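Local coordinates for putative phosphomethylpyrimidine kinase (Bacteroides thetaiotaomicron, PDB 3MBH), which probably phosphorylates pyridoxal with ATP as a ribokinase-type vitamin B6 kinase, and binds pyridoxal in the crystal, at residues P145-T148 with E149-Y152; Q237-S240 with L241-L245; Q250-L253 with Q254-A258. All blocks are in the same frame, centred on the assembly; numbering follows the deposited sequence. Where two conformers were deposited one is given.

Contact 1. Residues P145-T148 with E149-Y152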
ATOM      1  N   PRO A 145      18.002 -27.404  -7.174  1.00 15.98           N
ATOM      2  CA  PRO A 145      18.749 -28.131  -6.139  1.00 16.11           C
ATOM      3  C   PRO A 145      19.561 -27.256  -5.194  1.00 17.00           C
ATOM      4  O   PRO A 145      20.174 -26.276  -5.648  1.00 16.61           O
ATOM      5  CB  PRO A 145      19.766 -28.902  -6.922  1.00 16.98           C
ATOM      6  CG  PRO A 145      19.863 -28.176  -8.260  1.00 17.39           C
ATOM      7  CD  PRO A 145      18.573 -27.550  -8.512  1.00 15.43           C
ATOM      8  N   ASN A 146      19.645 -27.670  -3.927  1.00 16.73           N
ATOM      9  CA  ASN A 146      20.676 -27.168  -3.039  1.00 17.57           C
ATOM     10  C   ASN A 146      21.978 -27.882  -3.325  1.00 18.06           C
ATOM     11  O   ASN A 146      22.004 -28.833  -4.098  1.00 17.66           O
ATOM     12  CB  ASN A 146      20.285 -27.236  -1.557  1.00 16.96           C
ATOM     13  CG  ASN A 146      20.040 -28.636  -1.049  1.00 14.86           C
ATOM     14  OD1 ASN A 146      20.708 -29.606  -1.466  1.00 15.83           O
ATOM     15  ND2 ASN A 146      19.105 -28.755  -0.092  1.00 12.21           N
ATOM     16  N   LEU A 147      23.065 -27.456  -2.687  1.00 18.81           N
ATOM     17  CA  LEU A 147      24.375 -28.023  -3.015  1.00 18.74           C
ATOM     18  C   LEU A 147      24.428 -29.548  -2.782  1.00 18.96           C
ATOM     19  O   LEU A 147      24.995 -30.330  -3.592  1.00 18.44           O
ATOM     20  CB  LEU A 147      25.488 -27.299  -2.229  1.00 19.57           C
ATOM     21  CG  LEU A 147      26.888 -27.615  -2.725  1.00 18.51           C
ATOM     22  CD1 LEU A 147      27.006 -27.123  -4.147  1.00 19.06           C
ATOM     23  CD2 LEU A 147      27.921 -27.000  -1.813  1.00 17.13           C
ATOM     24  N   THR A 148      23.800 -29.986  -1.695  1.00 19.09           N
ATOM     25  CA  THR A 148      23.713 -31.402  -1.385  1.00 18.64           C
ATOM     26  C   THR A 148      23.047 -32.183  -2.516  1.00 17.85           C
ATOM     27  O   THR A 148      23.575 -33.194  -2.983  1.00 19.08           O
ATOM     28  CB  THR A 148      22.911 -31.630  -0.094  1.00 19.70           C
ATOM     29  OG1 THR A 148      23.568 -30.980   1.002  1.00 19.37           O
ATOM     30  CG2 THR A 148      22.782 -33.142   0.217  1.00 19.48           C
ATOM     31  N   GLU A 149      21.888 -31.700  -2.919  1.00 17.68           N
ATOM     32  CA  GLU A 149      21.079 -32.308  -3.950  1.00 17.35           C
ATOM     33  C   GLU A 149      21.822 -32.277  -5.279  1.00 16.95           C
ATOM     34  O   GLU A 149      21.732 -33.228  -6.063  1.00 16.62           O
ATOM     35  CB  GLU A 149      19.727 -31.608  -4.033  1.00 17.43           C
ATOM     36  CG  GLU A 149      18.903 -31.873  -2.828  1.00 18.92           C
ATOM     37  CD  GLU A 149      17.770 -30.896  -2.585  1.00 19.42           C
ATOM     38  OE1 GLU A 149      17.723 -29.783  -3.188  1.00 19.14           O
ATOM     39  OE2 GLU A 149      16.902 -31.296  -1.795  1.00 15.18           O
ATOM     40  N   LEU A 150      22.631 -31.247  -5.502  1.00 17.57           N
ATOM     41  CA  LEU A 150      23.414 -31.168  -6.728  1.00 17.61           C
ATOM     42  C   LEU A 150      24.355 -32.349  -6.850  1.00 18.13           C
ATOM     43  O   LEU A 150      24.485 -32.966  -7.922  1.00 16.61           O
ATOM     44  CB  LEU A 150      24.250 -29.885  -6.795  1.00 18.94           C
ATOM     45  CG  LEU A 150      25.346 -29.932  -7.896  1.00 20.27           C
ATOM     46  CD1 LEU A 150      24.779 -29.477  -9.192  1.00 22.89           C
ATOM     47  CD2 LEU A 150      26.481 -29.141  -7.512  1.00 24.92           C
ATOM     48  N   PHE A 151      25.073 -32.636  -5.778  1.00 18.33           N
ATOM     49  CA  PHE A 151      26.051 -33.714  -5.872  1.00 18.59           C
ATOM     50  C   PHE A 151      25.342 -35.087  -5.943  1.00 18.88           C
ATOM     51  O   PHE A 151      25.780 -35.955  -6.689  1.00 18.63           O
ATOM     52  CB  PHE A 151      27.056 -33.617  -4.736  1.00 19.20           C
ATOM     53  CG  PHE A 151      28.027 -32.484  -4.906  1.00 19.13           C
ATOM     54  CD1 PHE A 151      28.969 -32.516  -5.920  1.00 20.24           C
ATOM     55  CD2 PHE A 151      27.993 -31.397  -4.081  1.00 21.72           C
ATOM     56  CE1 PHE A 151      29.839 -31.479  -6.099  1.00 21.72           C
ATOM     57  CE2 PHE A 151      28.883 -30.335  -4.253  1.00 21.90           C
ATOM     58  CZ  PHE A 151      29.787 -30.380  -5.257  1.00 22.02           C
ATOM     59  N   TYR A 152      24.209 -35.250  -5.256  1.00 19.96           N
ATOM     60  CA  TYR A 152      23.402 -36.478  -5.422  1.00 20.32           C
ATOM     61  C   TYR A 152      22.922 -36.640  -6.879  1.00 20.54           C
ATOM     62  O   TYR A 152      23.035 -37.710  -7.457  1.00 20.12           O
ATOM     63  CB  TYR A 152      22.224 -36.497  -4.455  1.00 20.93           C
ATOM     64  CG  TYR A 152      22.623 -36.997  -3.075  1.00 22.56           C
ATOM     65  CD1 TYR A 152      23.100 -38.306  -2.892  1.00 22.47           C
ATOM     66  CD2 TYR A 152      22.536 -36.173  -1.954  1.00 22.09           C
ATOM     67  CE1 TYR A 152      23.463 -38.751  -1.604  1.00 23.27           C
ATOM     68  CE2 TYR A 152      22.923 -36.599  -0.704  1.00 20.80           C
ATOM     69  CZ  TYR A 152      23.384 -37.879  -0.535  1.00 22.48           C
ATOM     70  OH  TYR A 152      23.731 -38.292   0.733  1.00 27.18           O
TER
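Asn146 and Glu149 form a capping box at the start of helix 147-154, each side chain bonding to the other's backbone N. Asn146 OD1 accepts Glu149 N at 2.8 Å, with the donor almost in line with the amide C=O. In return Asn146 N gives its hydrogen to Glu149 OE1 at 3.0 Å, meeting the carboxylate on its anti side and 26° out of its plane. Asn146 reaches this position because CG stands between the backbone N and the carbonyl carbon (chi1 62°), which brings OD1 over the start of the helix, toward Glu149 N. Amide and carboxylate then lie stacked, their planes 19° apart. This end is tight and buried: Glu149 OE2 accepts from Leu115 N, Asn146 ND2 donates to Gly116 O, and Thr148 OG1 is bonded to Gly119 N. The Glu149 side chain lies about 7 Å from the bound pyridoxal, near the pocket but not among its lining residues.

Further along, Leu150 CD2 sits over the centre of the Phe151 ring, 4.1 Å above its plane, while Leu147 and Phe151 run side by side, Leu147 CG 3.7 Å from Phe151 CE2. The looser side belongs to Tyr152, the one partly exposed residue here. Its ring lies alongside Thr148, with Tyr152 CE2 3.6 Å from the methyl carbon Thr148 CG2.

Contact 2. Residues Q237-S240 with L241-L245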
ATOM      1  N   GLN A 237       5.211 -14.246 -13.393  1.00 17.18           N
ATOM      2  CA  GLN A 237       4.855 -12.839 -13.566  1.00 17.49           C
ATOM      3  C   GLN A 237       5.666 -12.140 -14.722  1.00 17.62           C
ATOM      4  O   GLN A 237       5.486 -10.965 -14.987  1.00 16.47           O
ATOM      5  CB  GLN A 237       5.002 -12.054 -12.259  1.00 17.56           C
ATOM      6  CG  GLN A 237       3.996 -12.425 -11.215  1.00 18.73           C
ATOM      7  CD  GLN A 237       4.248 -11.723  -9.917  1.00 21.21           C
ATOM      8  OE1 GLN A 237       5.276 -11.068  -9.771  1.00 21.05           O
ATOM      9  NE2 GLN A 237       3.312 -11.846  -8.958  1.00 18.64           N
ATOM     10  N   GLY A 238       6.565 -12.863 -15.386  1.00 18.67           N
ATOM     11  CA  GLY A 238       7.388 -12.285 -16.467  1.00 17.83           C
ATOM     12  C   GLY A 238       8.692 -11.659 -15.984  1.00 17.85           C
ATOM     13  O   GLY A 238       9.326 -10.905 -16.742  1.00 17.58           O
ATOM     14  N   ASP A 239       9.099 -11.903 -14.734  1.00 17.16           N
ATOM     15  CA  ASP A 239      10.375 -11.336 -14.268  1.00 16.51           C
ATOM     16  C   ASP A 239      11.503 -12.115 -14.955  1.00 16.08           C
ATOM     17  O   ASP A 239      11.347 -13.295 -15.306  1.00 15.88           O
ATOM     18  CB  ASP A 239      10.550 -11.410 -12.756  1.00 16.77           C
ATOM     19  CG  ASP A 239       9.489 -10.631 -11.976  1.00 18.16           C
ATOM     20  OD1 ASP A 239       8.735  -9.861 -12.577  1.00 21.11           O
ATOM     21  OD2 ASP A 239       9.357 -10.875 -10.739  1.00 19.87           O
ATOM     22  N   SER A 240      12.630 -11.456 -15.171  1.00 15.48           N
ATOM     23  CA  SER A 240      13.847 -12.119 -15.606  1.00 15.10           C
ATOM     24  C   SER A 240      14.412 -13.034 -14.500  1.00 15.81           C
ATOM     25  O   SER A 240      14.035 -12.905 -13.323  1.00 15.94           O
ATOM     26  CB  SER A 240      14.922 -11.069 -15.919  1.00 15.22           C
ATOM     27  OG  SER A 240      15.422 -10.530 -14.717  1.00 17.08           O
ATOM     28  N   LEU A 241      15.313 -13.939 -14.889  1.00 15.38           N
ATOM     29  CA  LEU A 241      15.911 -14.874 -13.951  1.00 15.64           C
ATOM     30  C   LEU A 241      16.652 -14.112 -12.833  1.00 14.76           C
ATOM     31  O   LEU A 241      16.419 -14.378 -11.702  1.00 15.99           O
ATOM     32  CB  LEU A 241      16.851 -15.872 -14.657  1.00 14.81           C
ATOM     33  CG  LEU A 241      17.731 -16.772 -13.745  1.00 16.09           C
ATOM     34  CD1 LEU A 241      16.837 -17.600 -12.803  1.00 13.87           C
ATOM     35  CD2 LEU A 241      18.658 -17.689 -14.612  1.00 11.97           C
ATOM     36  N   PRO A 242      17.506 -13.129 -13.169  1.00 15.37           N
ATOM     37  CA  PRO A 242      18.219 -12.481 -12.067  1.00 15.72           C
ATOM     38  C   PRO A 242      17.253 -11.740 -11.133  1.00 16.97           C
ATOM     39  O   PRO A 242      17.472 -11.713  -9.920  1.00 17.34           O
ATOM     40  CB  PRO A 242      19.220 -11.538 -12.782  1.00 15.40           C
ATOM     41  CG  PRO A 242      18.695 -11.389 -14.161  1.00 14.93           C
ATOM     42  CD  PRO A 242      17.944 -12.635 -14.484  1.00 14.31           C
HETATM   43  N   MSE A 243      16.158 -11.186 -11.686  1.00 17.13           N
HETATM   44  CA  MSE A 243      15.165 -10.533 -10.842  1.00 16.80           C
HETATM   45  C   MSE A 243      14.481 -11.555  -9.913  1.00 16.01           C
HETATM   46  O   MSE A 243      14.278 -11.252  -8.740  1.00 14.64           O
HETATM   47  CB  MSE A 243      14.136  -9.757 -11.670  1.00 17.78           C
HETATM   48  CG  MSE A 243      12.949  -9.280 -10.856  1.00 20.53           C
HETATM   49 SE   MSE A 243      13.490  -7.753  -9.770  0.75 25.69          SE
HETATM   50  CE  MSE A 243      13.607  -6.409 -11.222  1.00 22.03           C
ATOM     51  N   ALA A 244      14.171 -12.755 -10.434  1.00 15.85           N
ATOM     52  CA  ALA A 244      13.586 -13.847  -9.634  1.00 15.96           C
ATOM     53  C   ALA A 244      14.500 -14.208  -8.492  1.00 15.36           C
ATOM     54  O   ALA A 244      14.059 -14.332  -7.352  1.00 16.49           O
ATOM     55  CB  ALA A 244      13.304 -15.079 -10.499  1.00 14.64           C
ATOM     56  N   LEU A 245      15.773 -14.390  -8.789  1.00 15.61           N
ATOM     57  CA  LEU A 245      16.780 -14.638  -7.760  1.00 16.27           C
ATOM     58  C   LEU A 245      16.823 -13.580  -6.624  1.00 16.99           C
ATOM     59  O   LEU A 245      16.973 -13.922  -5.437  1.00 16.52           O
ATOM     60  CB  LEU A 245      18.183 -14.712  -8.406  1.00 15.86           C
ATOM     61  CG  LEU A 245      18.456 -15.838  -9.416  1.00 16.83           C
ATOM     62  CD1 LEU A 245      19.932 -15.727  -9.992  1.00 16.13           C
ATOM     63  CD2 LEU A 245      18.190 -17.184  -8.836  1.00 12.24           C
TER
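The N-cap of helix 241-257 is Ser240, at the end of the short connection that follows helix 223-236. Its hydroxyl oxygen, Ser240 OG, accepts the backbone N of Met243, a selenomethionine, at 3.2 Å with an N-H...O angle of 158°. The hydroxyl is turned toward the first turn because OG lies between its own backbone N and carbonyl carbon (chi1 74°). There it also touches the ring of Pro242, with Ser240 OG 3.3 Å from Pro242 CD. Pro242 has no N-H to offer, and its ring fits in the first turn beside the capping hydroxyl. The first full helical bond follows, from Ala244 N to Ser240 O at 2.9 Å.

Upstream, Gly238 closes helix 223-236 in a Schellman motif. Its positive phi would press a CB against the preceding carbonyl oxygen, so the bend calls for glycine, and the chain passes from one helix into the next within a few residues. Asp239 follows it and packs over the new helix, Asp239 CB resting 3.7 Å from Met243 CG. The Met243 chain bends at chi2 and chi3, and its end leads away from Asp239. Both carboxylate oxygens have partners: Asp239 OD2 forms a salt bridge with Arg247 and a hydrogen bond with Ser234, while Asp239 OD1 forms a salt bridge with Lys274 of the second subunit. That lysine also bonds to Gln237 O, and Ser240 packs on Ala258 of the same neighbouring subunit.

Contact 3. Residues Q250-L253 with Q254-A258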
ATOM      1  N   GLN A 250      15.743 -12.008  -1.144  1.00 17.68           N
ATOM      2  CA  GLN A 250      15.373 -10.923  -0.255  1.00 19.41           C
ATOM      3  C   GLN A 250      14.183 -11.281   0.623  1.00 18.73           C
ATOM      4  O   GLN A 250      14.171 -10.946   1.791  1.00 18.89           O
ATOM      5  CB  GLN A 250      15.188  -9.624  -1.045  1.00 20.21           C
ATOM      6  CG  GLN A 250      16.618  -9.208  -1.553  1.00 26.17           C
ATOM      7  CD  GLN A 250      16.632  -7.933  -2.347  1.00 33.09           C
ATOM      8  OE1 GLN A 250      15.887  -6.996  -2.018  1.00 37.35           O
ATOM      9  NE2 GLN A 250      17.466  -7.886  -3.413  1.00 31.37           N
ATOM     10  N   PHE A 251      13.238 -12.029   0.074  1.00 18.22           N
ATOM     11  CA  PHE A 251      12.068 -12.477   0.821  1.00 17.92           C
ATOM     12  C   PHE A 251      12.510 -13.389   1.931  1.00 17.83           C
ATOM     13  O   PHE A 251      12.116 -13.193   3.059  1.00 18.13           O
ATOM     14  CB  PHE A 251      11.070 -13.197  -0.081  1.00 16.89           C
ATOM     15  CG  PHE A 251       9.809 -13.594   0.593  1.00 19.22           C
ATOM     16  CD1 PHE A 251       8.899 -12.629   1.009  1.00 19.37           C
ATOM     17  CD2 PHE A 251       9.512 -14.938   0.815  1.00 18.85           C
ATOM     18  CE1 PHE A 251       7.696 -13.012   1.641  1.00 18.85           C
ATOM     19  CE2 PHE A 251       8.329 -15.317   1.396  1.00 20.18           C
ATOM     20  CZ  PHE A 251       7.419 -14.348   1.827  1.00 20.57           C
ATOM     21  N   ILE A 252      13.368 -14.344   1.620  1.00 17.80           N
ATOM     22  CA  ILE A 252      13.888 -15.276   2.619  1.00 17.95           C
ATOM     23  C   ILE A 252      14.696 -14.555   3.705  1.00 16.72           C
ATOM     24  O   ILE A 252      14.574 -14.898   4.866  1.00 17.11           O
ATOM     25  CB  ILE A 252      14.766 -16.393   1.981  1.00 17.34           C
ATOM     26  CG1 ILE A 252      13.891 -17.309   1.125  1.00 18.31           C
ATOM     27  CG2 ILE A 252      15.504 -17.210   3.074  1.00 14.92           C
ATOM     28  CD1 ILE A 252      14.708 -18.160   0.150  1.00 17.63           C
ATOM     29  N   LEU A 253      15.506 -13.586   3.320  1.00 17.25           N
ATOM     30  CA  LEU A 253      16.288 -12.818   4.296  1.00 16.99           C
ATOM     31  C   LEU A 253      15.391 -12.136   5.304  1.00 16.49           C
ATOM     32  O   LEU A 253      15.641 -12.191   6.491  1.00 14.20           O
ATOM     33  CB  LEU A 253      17.200 -11.778   3.629  1.00 17.68           C
ATOM     34  CG  LEU A 253      18.111 -10.926   4.520  1.00 20.23           C
ATOM     35  CD1 LEU A 253      18.971 -11.800   5.474  1.00 17.89           C
ATOM     36  CD2 LEU A 253      19.038 -10.016   3.624  1.00 22.90           C
ATOM     37  N   GLN A 254      14.321 -11.547   4.803  1.00 17.55           N
ATOM     38  CA  GLN A 254      13.317 -10.888   5.635  1.00 18.17           C
ATOM     39  C   GLN A 254      12.640 -11.843   6.562  1.00 17.29           C
ATOM     40  O   GLN A 254      12.473 -11.535   7.722  1.00 16.17           O
ATOM     41  CB  GLN A 254      12.271 -10.184   4.764  1.00 19.34           C
ATOM     42  CG  GLN A 254      12.833  -9.085   4.034  1.00 23.23           C
ATOM     43  CD  GLN A 254      11.804  -8.385   3.248  1.00 30.44           C
ATOM     44  OE1 GLN A 254      11.192  -7.449   3.772  1.00 35.64           O
ATOM     45  NE2 GLN A 254      11.526  -8.862   2.016  1.00 30.14           N
ATOM     46  N   GLY A 255      12.270 -13.007   6.029  1.00 16.47           N
ATOM     47  CA  GLY A 255      11.707 -14.091   6.830  1.00 16.92           C
ATOM     48  C   GLY A 255      12.623 -14.631   7.923  1.00 15.87           C
ATOM     49  O   GLY A 255      12.160 -15.027   8.977  1.00 17.25           O
ATOM     50  N   ILE A 256      13.916 -14.653   7.667  1.00 16.70           N
ATOM     51  CA  ILE A 256      14.907 -15.084   8.674  1.00 14.39           C
ATOM     52  C   ILE A 256      15.106 -13.988   9.739  1.00 15.00           C
ATOM     53  O   ILE A 256      15.036 -14.278  10.944  1.00 15.37           O
ATOM     54  CB  ILE A 256      16.219 -15.531   8.005  1.00 15.61           C
ATOM     55  CG1 ILE A 256      15.984 -16.871   7.262  1.00 14.90           C
ATOM     56  CG2 ILE A 256      17.414 -15.676   9.065  1.00 12.67           C
ATOM     57  CD1 ILE A 256      17.134 -17.282   6.284  1.00 17.74           C
ATOM     58  N   ARG A 257      15.345 -12.757   9.270  0.50 13.81           N
ATOM     59  CA  ARG A 257      15.475 -11.536  10.100  0.50 13.93           C
ATOM     60  C   ARG A 257      14.313 -11.310  11.083  0.50 13.82           C
ATOM     61  O   ARG A 257      14.477 -10.661  12.109  0.50 12.62           O
ATOM     62  CB  ARG A 257      15.561 -10.302   9.189  0.50 13.81           C
ATOM     63  CG  ARG A 257      16.966  -9.855   8.813  0.50 15.02           C
ATOM     64  CD  ARG A 257      17.021  -9.130   7.476  0.50 14.21           C
ATOM     65  NE  ARG A 257      16.783  -7.688   7.570  0.50 14.58           N
ATOM     66  CZ  ARG A 257      17.730  -6.774   7.709  0.50 13.07           C
ATOM     67  NH1 ARG A 257      17.413  -5.503   7.759  0.50 16.45           N
ATOM     68  NH2 ARG A 257      18.993  -7.121   7.809  0.50 14.65           N
ATOM     69  N   ALA A 258      13.127 -11.801  10.712  1.00 14.12           N
ATOM     70  CA  ALA A 258      11.916 -11.678  11.526  1.00 14.73           C
ATOM     71  C   ALA A 258      11.979 -12.630  12.733  1.00 15.48           C
ATOM     72  O   ALA A 258      11.302 -12.391  13.714  1.00 15.71           O
ATOM     73  CB  ALA A 258      10.627 -11.914  10.646  1.00 11.99           C
TER
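Leu253 O receives Arg257 N at 2.9 Å, a nearly straight bond with an N-H...O angle of 172°, and also a weak second one from Ile256 N, whose main acceptor is Ile252 O at 2.9 Å. Earlier in helix 241-257, Gly255 N bonds to Phe251 O at 3.0 Å. Gln250 O likewise has two donors on Gln254: the backbone N at 3.1 Å and, weakly, the side-chain amide NE2 at 3.4 Å. With Gln254 CG beside its own backbone N (chi1 -67°), the side chain runs back along the helix, and Gln254 CG comes within 3.2 Å of Gln250 O.

Around these backbone bonds the side chains sort by face. Ile252 and Ile256 lie alongside each other, pointing the same way, with Ile252 CG2 3.6 Å from Ile256 CD1. On another face the aliphatic part of Arg257, in the conformer given, crosses Leu253, Arg257 CD lying 3.6 Å from Leu253 CG. In that conformer Arg257 NH1 forms a salt bridge with Asp246 of the third subunit, and Met285 of that subunit packs on Leu253 and Gln254.

Within the chain, Ile252 rests on Thr223, Thr226 and Phe227 of helix 223-236, and Phe251 extends from Thr226 to Leu272 and Val275 of the short helix 272-275.

In the fold
Contacts 1, 2 and 3 follow one another along the chain, all in the ribokinase-like fold of the kinase. Contact 1 opens helix 147-154, shortly after strand 142-143 of the large mixed sheet, and its centre is about 22 Å from that of contact 2 and about 23 Å from that of contact 3. Contacts 2 and 3 share helix 241-257, one at its start and the other toward its C-terminal part, with centres about 18 Å apart. No two of the three touch. Contact 1 lies near the bound pyridoxal and meets no other subunit, whereas contacts 2 and 3 both face neighbouring subunits, so helix 241-257 contributes to the assembly along much of its length.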